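Local structure of E3 SUMO-protein ligase SIZ1 (Saccharomyces cerevisiae, 3I2D) at residues C268-C273 with W289-C294; Y120-M125 with A166-L171. The protein acts as an E3 ligase that promotes attachment of SUMO to septins and to PCNA, its SP-RING zinc finger mediating interaction with the E2 enzyme UBC9. One frame throughout, in Å; residues are numbered along the deposited sequence.

Contact 1. Residues C268-C273 with W289-C294. With ZN (zinc ion), chain B.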
ATOM      1  N   CYS A 268      -7.788 -17.799   2.248  1.00 68.00           N
ATOM      2  CA  CYS A 268      -6.667 -18.735   2.245  1.00 68.57           C
ATOM      3  C   CYS A 268      -7.071 -20.156   2.635  1.00 67.56           C
ATOM      4  O   CYS A 268      -7.791 -20.374   3.607  1.00 71.53           O
ATOM      5  CB  CYS A 268      -5.528 -18.235   3.156  1.00 70.35           C
ATOM      6  SG  CYS A 268      -4.407 -16.956   2.421  1.00 74.88           S
ATOM      7  N   LYS A 269      -6.614 -21.121   1.843  1.00 67.82           N
ATOM      8  CA  LYS A 269      -6.896 -22.528   2.088  1.00 64.67           C
ATOM      9  C   LYS A 269      -5.663 -23.188   2.676  1.00 64.57           C
ATOM     10  O   LYS A 269      -4.909 -23.862   1.977  1.00 68.82           O
ATOM     11  CB  LYS A 269      -7.272 -23.241   0.788  1.00 66.21           C
ATOM     12  CG  LYS A 269      -8.712 -23.057   0.345  1.00 75.58           C
ATOM     13  CD  LYS A 269      -8.981 -21.707  -0.292  1.00 82.16           C
ATOM     14  CE  LYS A 269     -10.475 -21.559  -0.599  1.00 90.44           C
ATOM     15  NZ  LYS A 269     -11.016 -22.724  -1.376  1.00 88.20           N
ATOM     16  N   HIS A 270      -5.438 -22.963   3.961  1.00 61.68           N
ATOM     17  CA  HIS A 270      -4.295 -23.558   4.634  1.00 59.77           C
ATOM     18  C   HIS A 270      -4.273 -23.124   6.091  1.00 57.72           C
ATOM     19  O   HIS A 270      -4.763 -22.052   6.443  1.00 58.15           O
ATOM     20  CB  HIS A 270      -2.966 -23.203   3.917  1.00 56.63           C
ATOM     21  CG  HIS A 270      -2.668 -21.735   3.836  1.00 55.60           C
ATOM     22  ND1 HIS A 270      -2.257 -20.994   4.923  1.00 55.27           N
ATOM     23  CD2 HIS A 270      -2.720 -20.870   2.793  1.00 58.25           C
ATOM     24  CE1 HIS A 270      -2.071 -19.738   4.554  1.00 59.74           C
ATOM     25  NE2 HIS A 270      -2.345 -19.636   3.266  1.00 55.76           N
ATOM     26  N   LEU A 271      -3.728 -23.993   6.930  1.00 56.44           N
ATOM     27  CA  LEU A 271      -3.630 -23.756   8.356  1.00 59.74           C
ATOM     28  C   LEU A 271      -2.577 -22.721   8.734  1.00 60.67           C
ATOM     29  O   LEU A 271      -2.821 -21.862   9.588  1.00 60.91           O
ATOM     30  CB  LEU A 271      -3.313 -25.073   9.051  1.00 66.34           C
ATOM     31  CG  LEU A 271      -4.327 -25.593  10.060  1.00 70.30           C
ATOM     32  CD1 LEU A 271      -5.746 -25.477   9.517  1.00 71.11           C
ATOM     33  CD2 LEU A 271      -3.971 -27.033  10.369  1.00 70.94           C
ATOM     34  N   GLN A 272      -1.411 -22.807   8.093  1.00 59.26           N
ATOM     35  CA  GLN A 272      -0.300 -21.896   8.365  1.00 55.81           C
ATOM     36  C   GLN A 272      -0.668 -20.425   8.225  1.00 55.05           C
ATOM     37  O   GLN A 272      -1.135 -19.986   7.176  1.00 52.05           O
ATOM     38  CB  GLN A 272       0.895 -22.216   7.448  1.00 57.04           C
ATOM     39  CG  GLN A 272       2.174 -21.378   7.701  1.00 58.82           C
ATOM     40  CD  GLN A 272       2.595 -21.350   9.174  1.00 67.22           C
ATOM     41  OE1 GLN A 272       2.619 -22.388   9.847  1.00 71.46           O
ATOM     42  NE2 GLN A 272       2.938 -20.163   9.675  1.00 50.26           N
ATOM     43  N   CYS A 273      -0.463 -19.672   9.302  1.00 51.60           N
ATOM     44  CA  CYS A 273      -0.735 -18.246   9.292  1.00 48.75           C
ATOM     45  C   CYS A 273       0.607 -17.550   9.218  1.00 48.33           C
ATOM     46  O   CYS A 273       1.648 -18.201   9.128  1.00 45.22           O
ATOM     47  CB  CYS A 273      -1.456 -17.818  10.568  1.00 54.33           C
ATOM     48  SG  CYS A 273      -3.068 -18.573  10.776  1.00 57.48           S
ATOM     49  N   TRP A 289       1.341  -7.737  -2.021  1.00 54.50           N
ATOM     50  CA  TRP A 289      -0.008  -8.099  -1.595  1.00 50.78           C
ATOM     51  C   TRP A 289      -0.333  -9.506  -2.072  1.00 50.55           C
ATOM     52  O   TRP A 289      -1.268  -9.723  -2.846  1.00 52.74           O
ATOM     53  CB  TRP A 289      -1.048  -7.084  -2.091  1.00 46.66           C
ATOM     54  CG  TRP A 289      -0.880  -5.725  -1.437  1.00 46.39           C
ATOM     55  CD1 TRP A 289      -0.277  -4.627  -1.972  1.00 50.91           C
ATOM     56  CD2 TRP A 289      -1.202  -5.379  -0.084  1.00 45.80           C
ATOM     57  NE1 TRP A 289      -0.190  -3.620  -1.036  1.00 46.50           N
ATOM     58  CE2 TRP A 289      -0.751  -4.058   0.131  1.00 46.41           C
ATOM     59  CE3 TRP A 289      -1.824  -6.061   0.971  1.00 50.90           C
ATOM     60  CZ2 TRP A 289      -0.899  -3.404   1.357  1.00 53.95           C
ATOM     61  CZ3 TRP A 289      -1.974  -5.411   2.195  1.00 52.73           C
ATOM     62  CH2 TRP A 289      -1.510  -4.094   2.376  1.00 55.12           C
ATOM     63  N   GLN A 290       0.494 -10.438  -1.593  1.00 44.30           N
ATOM     64  CA  GLN A 290       0.411 -11.864  -1.869  1.00 48.53           C
ATOM     65  C   GLN A 290       0.713 -12.613  -0.592  1.00 52.79           C
ATOM     66  O   GLN A 290       1.641 -12.268   0.136  1.00 57.57           O
ATOM     67  CB  GLN A 290       1.445 -12.292  -2.890  1.00 50.14           C
ATOM     68  CG  GLN A 290       1.062 -12.026  -4.304  1.00 63.12           C
ATOM     69  CD  GLN A 290       2.017 -12.676  -5.269  1.00 69.51           C
ATOM     70  OE1 GLN A 290       1.692 -12.863  -6.442  1.00 81.47           O
ATOM     71  NE2 GLN A 290       3.211 -13.022  -4.787  1.00 59.58           N
ATOM     72  N   CYS A 291      -0.055 -13.655  -0.328  1.00 50.05           N
ATOM     73  CA  CYS A 291       0.160 -14.430   0.867  1.00 52.28           C
ATOM     74  C   CYS A 291       1.552 -15.057   0.825  1.00 51.36           C
ATOM     75  O   CYS A 291       1.946 -15.612  -0.194  1.00 54.40           O
ATOM     76  CB  CYS A 291      -0.925 -15.510   0.975  1.00 55.05           C
ATOM     77  SG  CYS A 291      -0.783 -16.595   2.406  1.00 62.04           S
ATOM     78  N   PRO A 292       2.320 -14.960   1.932  1.00 51.42           N
ATOM     79  CA  PRO A 292       3.678 -15.514   2.053  1.00 47.94           C
ATOM     80  C   PRO A 292       3.685 -17.036   2.031  1.00 50.38           C
ATOM     81  O   PRO A 292       4.704 -17.661   1.735  1.00 52.37           O
ATOM     82  CB  PRO A 292       4.156 -14.995   3.409  1.00 50.00           C
ATOM     83  CG  PRO A 292       3.312 -13.780   3.654  1.00 53.64           C
ATOM     84  CD  PRO A 292       1.970 -14.195   3.143  1.00 49.58           C
ATOM     85  N   VAL A 293       2.539 -17.626   2.356  1.00 51.65           N
ATOM     86  CA  VAL A 293       2.403 -19.076   2.399  1.00 53.18           C
ATOM     87  C   VAL A 293       1.935 -19.723   1.070  1.00 53.44           C
ATOM     88  O   VAL A 293       2.605 -20.615   0.544  1.00 52.83           O
ATOM     89  CB  VAL A 293       1.441 -19.479   3.547  1.00 51.24           C
ATOM     90  CG1 VAL A 293       1.389 -20.981   3.687  1.00 49.44           C
ATOM     91  CG2 VAL A 293       1.894 -18.856   4.845  1.00 51.31           C
ATOM     92  N   CYS A 294       0.805 -19.261   0.534  1.00 53.10           N
ATOM     93  CA  CYS A 294       0.228 -19.796  -0.709  1.00 54.72           C
ATOM     94  C   CYS A 294       0.347 -18.870  -1.929  1.00 57.33           C
ATOM     95  O   CYS A 294      -0.164 -19.179  -3.007  1.00 60.53           O
ATOM     96  CB  CYS A 294      -1.251 -20.112  -0.488  1.00 50.47           C
ATOM     97  SG  CYS A 294      -2.281 -18.649  -0.184  1.00 58.52           S
TER
HETATM   98 ZN    ZN B   1      -2.600 -17.973   1.985  1.00 57.23          ZN

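Contact 2. Residues Y120-M125 with A166-L171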
ATOM      1  N   TYR A 120       2.783  14.869  -1.570  1.00 49.86           N
ATOM      2  CA  TYR A 120       3.253  13.959  -2.603  1.00 51.67           C
ATOM      3  C   TYR A 120       2.941  14.449  -4.006  1.00 54.76           C
ATOM      4  O   TYR A 120       1.889  15.030  -4.264  1.00 59.22           O
ATOM      5  CB  TYR A 120       2.623  12.573  -2.410  1.00 47.44           C
ATOM      6  CG  TYR A 120       3.266  11.717  -1.345  1.00 46.07           C
ATOM      7  CD1 TYR A 120       4.260  12.230  -0.505  1.00 50.46           C
ATOM      8  CD2 TYR A 120       2.907  10.377  -1.196  1.00 47.04           C
ATOM      9  CE1 TYR A 120       4.883  11.428   0.449  1.00 44.05           C
ATOM     10  CE2 TYR A 120       3.522   9.564  -0.242  1.00 45.90           C
ATOM     11  CZ  TYR A 120       4.508  10.097   0.570  1.00 53.33           C
ATOM     12  OH  TYR A 120       5.129   9.294   1.496  1.00 57.96           O
ATOM     13  N   LEU A 121       3.867  14.231  -4.922  1.00 51.88           N
ATOM     14  CA  LEU A 121       3.605  14.614  -6.287  1.00 47.30           C
ATOM     15  C   LEU A 121       3.355  13.302  -7.030  1.00 52.02           C
ATOM     16  O   LEU A 121       4.126  12.345  -6.900  1.00 47.34           O
ATOM     17  CB  LEU A 121       4.798  15.346  -6.868  1.00 49.46           C
ATOM     18  CG  LEU A 121       4.637  15.778  -8.319  1.00 51.06           C
ATOM     19  CD1 LEU A 121       3.394  16.646  -8.482  1.00 37.24           C
ATOM     20  CD2 LEU A 121       5.900  16.509  -8.736  1.00 50.40           C
ATOM     21  N   PHE A 122       2.247  13.243  -7.759  1.00 49.04           N
ATOM     22  CA  PHE A 122       1.897  12.049  -8.521  1.00 52.99           C
ATOM     23  C   PHE A 122       2.012  12.343 -10.001  1.00 51.98           C
ATOM     24  O   PHE A 122       1.958  13.500 -10.421  1.00 52.34           O
ATOM     25  CB  PHE A 122       0.454  11.598  -8.247  1.00 50.06           C
ATOM     26  CG  PHE A 122       0.251  10.993  -6.895  1.00 57.76           C
ATOM     27  CD1 PHE A 122       0.258  11.786  -5.755  1.00 55.81           C
ATOM     28  CD2 PHE A 122       0.060   9.626  -6.760  1.00 56.05           C
ATOM     29  CE1 PHE A 122       0.081  11.230  -4.512  1.00 47.41           C
ATOM     30  CE2 PHE A 122      -0.117   9.058  -5.515  1.00 53.24           C
ATOM     31  CZ  PHE A 122      -0.108   9.862  -4.389  1.00 57.05           C
ATOM     32  N   SER A 123       2.150  11.286 -10.788  1.00 44.56           N
ATOM     33  CA  SER A 123       2.239  11.428 -12.219  1.00 41.87           C
ATOM     34  C   SER A 123       1.547  10.250 -12.852  1.00 42.04           C
ATOM     35  O   SER A 123       1.614   9.150 -12.341  1.00 46.60           O
ATOM     36  CB  SER A 123       3.691  11.463 -12.654  1.00 43.57           C
ATOM     37  OG  SER A 123       3.786  11.545 -14.060  1.00 53.89           O
ATOM     38  N   GLY A 124       0.871  10.484 -13.964  1.00 45.20           N
ATOM     39  CA  GLY A 124       0.193   9.409 -14.657  1.00 44.57           C
ATOM     40  C   GLY A 124       0.084   9.790 -16.114  1.00 41.91           C
ATOM     41  O   GLY A 124       0.280  10.946 -16.460  1.00 48.09           O
ATOM     42  N   MET A 125      -0.214   8.839 -16.982  1.00 48.00           N
ATOM     43  CA  MET A 125      -0.338   9.176 -18.395  1.00 54.93           C
ATOM     44  C   MET A 125      -1.765   9.624 -18.698  1.00 52.49           C
ATOM     45  O   MET A 125      -2.707   9.169 -18.063  1.00 48.05           O
ATOM     46  CB  MET A 125      -0.011   7.973 -19.280  1.00 56.81           C
ATOM     47  CG  MET A 125       1.300   7.302 -18.987  1.00 60.16           C
ATOM     48  SD  MET A 125       1.451   5.869 -20.058  1.00 70.24           S
ATOM     49  CE  MET A 125       2.931   6.307 -20.932  1.00 71.38           C
ATOM     50  N   ALA A 166       7.768   4.948 -10.738  1.00 44.27           N
ATOM     51  CA  ALA A 166       6.504   4.309 -10.391  1.00 44.32           C
ATOM     52  C   ALA A 166       5.973   4.590  -8.977  1.00 44.64           C
ATOM     53  O   ALA A 166       5.189   3.814  -8.436  1.00 50.62           O
ATOM     54  CB  ALA A 166       6.623   2.812 -10.608  1.00 37.77           C
ATOM     55  N   LYS A 167       6.397   5.686  -8.369  1.00 40.81           N
ATOM     56  CA  LYS A 167       5.904   6.012  -7.038  1.00 43.67           C
ATOM     57  C   LYS A 167       5.963   7.510  -6.877  1.00 43.52           C
ATOM     58  O   LYS A 167       6.821   8.170  -7.468  1.00 52.89           O
ATOM     59  CB  LYS A 167       6.742   5.322  -5.953  1.00 35.62           C
ATOM     60  CG  LYS A 167       8.211   5.721  -5.910  1.00 38.30           C
ATOM     61  CD  LYS A 167       9.013   4.741  -5.057  1.00 37.89           C
ATOM     62  CE  LYS A 167      10.514   4.986  -5.162  1.00 47.17           C
ATOM     63  NZ  LYS A 167      11.309   4.095  -4.259  1.00 44.47           N
ATOM     64  N   PRO A 168       5.048   8.075  -6.082  1.00 37.85           N
ATOM     65  CA  PRO A 168       5.024   9.526  -5.865  1.00 40.30           C
ATOM     66  C   PRO A 168       6.316  10.082  -5.240  1.00 43.59           C
ATOM     67  O   PRO A 168       7.090   9.358  -4.600  1.00 41.41           O
ATOM     68  CB  PRO A 168       3.813   9.705  -4.957  1.00 45.42           C
ATOM     69  CG  PRO A 168       3.861   8.469  -4.114  1.00 39.22           C
ATOM     70  CD  PRO A 168       4.139   7.393  -5.147  1.00 40.43           C
ATOM     71  N   ALA A 169       6.532  11.377  -5.430  1.00 40.74           N
ATOM     72  CA  ALA A 169       7.712  12.038  -4.899  1.00 43.03           C
ATOM     73  C   ALA A 169       7.351  12.936  -3.711  1.00 42.03           C
ATOM     74  O   ALA A 169       6.426  13.729  -3.783  1.00 42.38           O
ATOM     75  CB  ALA A 169       8.378  12.849  -5.995  1.00 40.03           C
ATOM     76  N   ASP A 170       8.091  12.782  -2.618  1.00 47.72           N
ATOM     77  CA  ASP A 170       7.883  13.554  -1.397  1.00 49.14           C
ATOM     78  C   ASP A 170       8.524  14.934  -1.523  1.00 51.92           C
ATOM     79  O   ASP A 170       9.750  15.044  -1.443  1.00 48.68           O
ATOM     80  CB  ASP A 170       8.543  12.829  -0.220  1.00 56.03           C
ATOM     81  CG  ASP A 170       7.960  13.235   1.125  1.00 59.66           C
ATOM     82  OD1 ASP A 170       7.456  14.370   1.238  1.00 59.77           O
ATOM     83  OD2 ASP A 170       8.011  12.423   2.077  1.00 60.36           O
ATOM     84  N   LEU A 171       7.710  15.976  -1.708  1.00 55.15           N
ATOM     85  CA  LEU A 171       8.213  17.359  -1.819  1.00 62.06           C
ATOM     86  C   LEU A 171       8.389  18.014  -0.445  1.00 62.63           C
ATOM     87  O   LEU A 171       9.189  18.930  -0.277  1.00 63.32           O
ATOM     88  CB  LEU A 171       7.235  18.253  -2.595  1.00 57.00           C
ATOM     89  CG  LEU A 171       6.675  17.846  -3.946  1.00 57.58           C
ATOM     90  CD1 LEU A 171       5.646  18.869  -4.384  1.00 57.03           C
ATOM     91  CD2 LEU A 171       7.786  17.746  -4.944  1.00 53.66           C
TER
HETATM   92  O   HOH W   1       7.353   9.906   2.725  1.00 47.98           O

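Contact 1. Residues C268-C273 with W289-C294
Cys-268 and His-270 from one loop and Cys-291 and Cys-294 from the other close on a single zinc ion, a site of three cysteines and one histidine that ties the two loops together. The metal lies 2.1 Å from Cys-268 SG and 2.3 Å from Cys-294 SG. His-270 offers its NE2 nitrogen, also 2.1 Å from the zinc ion, so the metal sits off the NE2 corner of the ring, and Cys-294 SG lies at that edge in the ring plane. With the His-270 CG between the backbone N and the carbonyl carbon (chi1 60°), the imidazole swings across to the other loop. Cys-291 SG, anti to its backbone N, takes two weak hydrogen bonds from the N-H groups of Val-293 and Cys-294; the bond from Cys-294 N is long but nearly straight (175°). These would probably ease the charge on a thiolate, and they are consistent with the turn from Cys-291 to Cys-294 wrapping round the sulfur. Val-293, the second of the two residues between Cys-291 and Cys-294, sets its CG1 over the centre of one imidazole face, 3.8 Å from the His-270 ring centroid, a CH-pi contact. Its other methyl, CG2, reaches the bend of the Gln-272 chain, 3.8 Å from Gln-272 CG. Without the two methyls, as with an alanine in its place, the imidazole would probably lose the CH-pi contact over its centre, and the aliphatic part of Gln-272 its neighbour. Further out, Lys-264 of strand 262-265 donates to the carbonyl oxygen of His-270. In the SP-RING finger, loop 268-273 runs from strand 262-265 to strand 274-275, whose Phe-274 packs on Cys-291 and Pro-292; helix 276-285 then leads to loop 289-294, and Leu-271 turns to helix 222-234.

Contact 2. Residues Y120-M125 with A166-L171
Pro-168 lays its CB over the centre of one face of the Phe-122 ring, a CH-pi contact with CB 3.9 Å from the ring centroid and almost on the normal. The same proline turns its CG to the Tyr-120 ring, 3.6 Å from Tyr-120 CD2, and so touches both aromatics, its approach to the tyrosine oblique. At the edge of the Tyr-120 ring stands the carboxylate of Asp-170, its CG 3.6 Å from Tyr-120 CE1 and its plane turned 70° from that of the ring. A water joins the two polar ends, 2.6 Å from Tyr-120 OH and donating to Asp-170 OD2. With CG anti to the carbonyl carbon (chi1 -80°), the tyrosine ring crosses the Asp-170 side chain obliquely and brings its CE1 edge to the carboxylate.

Between the backbones, Leu-121 and Ala-169 form an antiparallel hydrogen-bonded pair: Leu-121 N gives to Ala-169 O at 2.8 Å, and Ala-169 N returns a bond to Leu-121 O at 3.0 Å. On the face away from Tyr-120 and Asp-170, Leu-121 CB lies 4.3 Å from Leu-171 CG, with Ala-169 beside it and Leu-145 of strand 143-147 packing on all three. This pairing adds the short strand 169-170 to the outer side of strand 117-125 in the PINIT domain.

The two faces thus differ in chemistry: the side of Leu-121 and Ala-169 is apolar in the contacts described, while the other buries a carboxylate whose OD1 bonds to Thr-172 and whose OD2 takes a salt bridge from Arg-118 besides the water, partners that probably favour the charged form of Asp-170.

How the contacts relate
Contact 1 and contact 2 belong to different parts of the chain, the SP-RING zinc finger and the PINIT domain, and come one after the other in sequence. Their centres lie 32 Å apart, on opposite sides of the centre of the chain, and their nearest atoms are about 12 Å apart, so they do not touch. Each joins distant segments by different means: in contact 1 a zinc ion holds two loops together, whereas in contact 2 backbone pairing and apolar packing fix a short edge strand. Contact 1 carries the metal site of the finger required for E3 activity; contact 2 is structural packing remote from that metal.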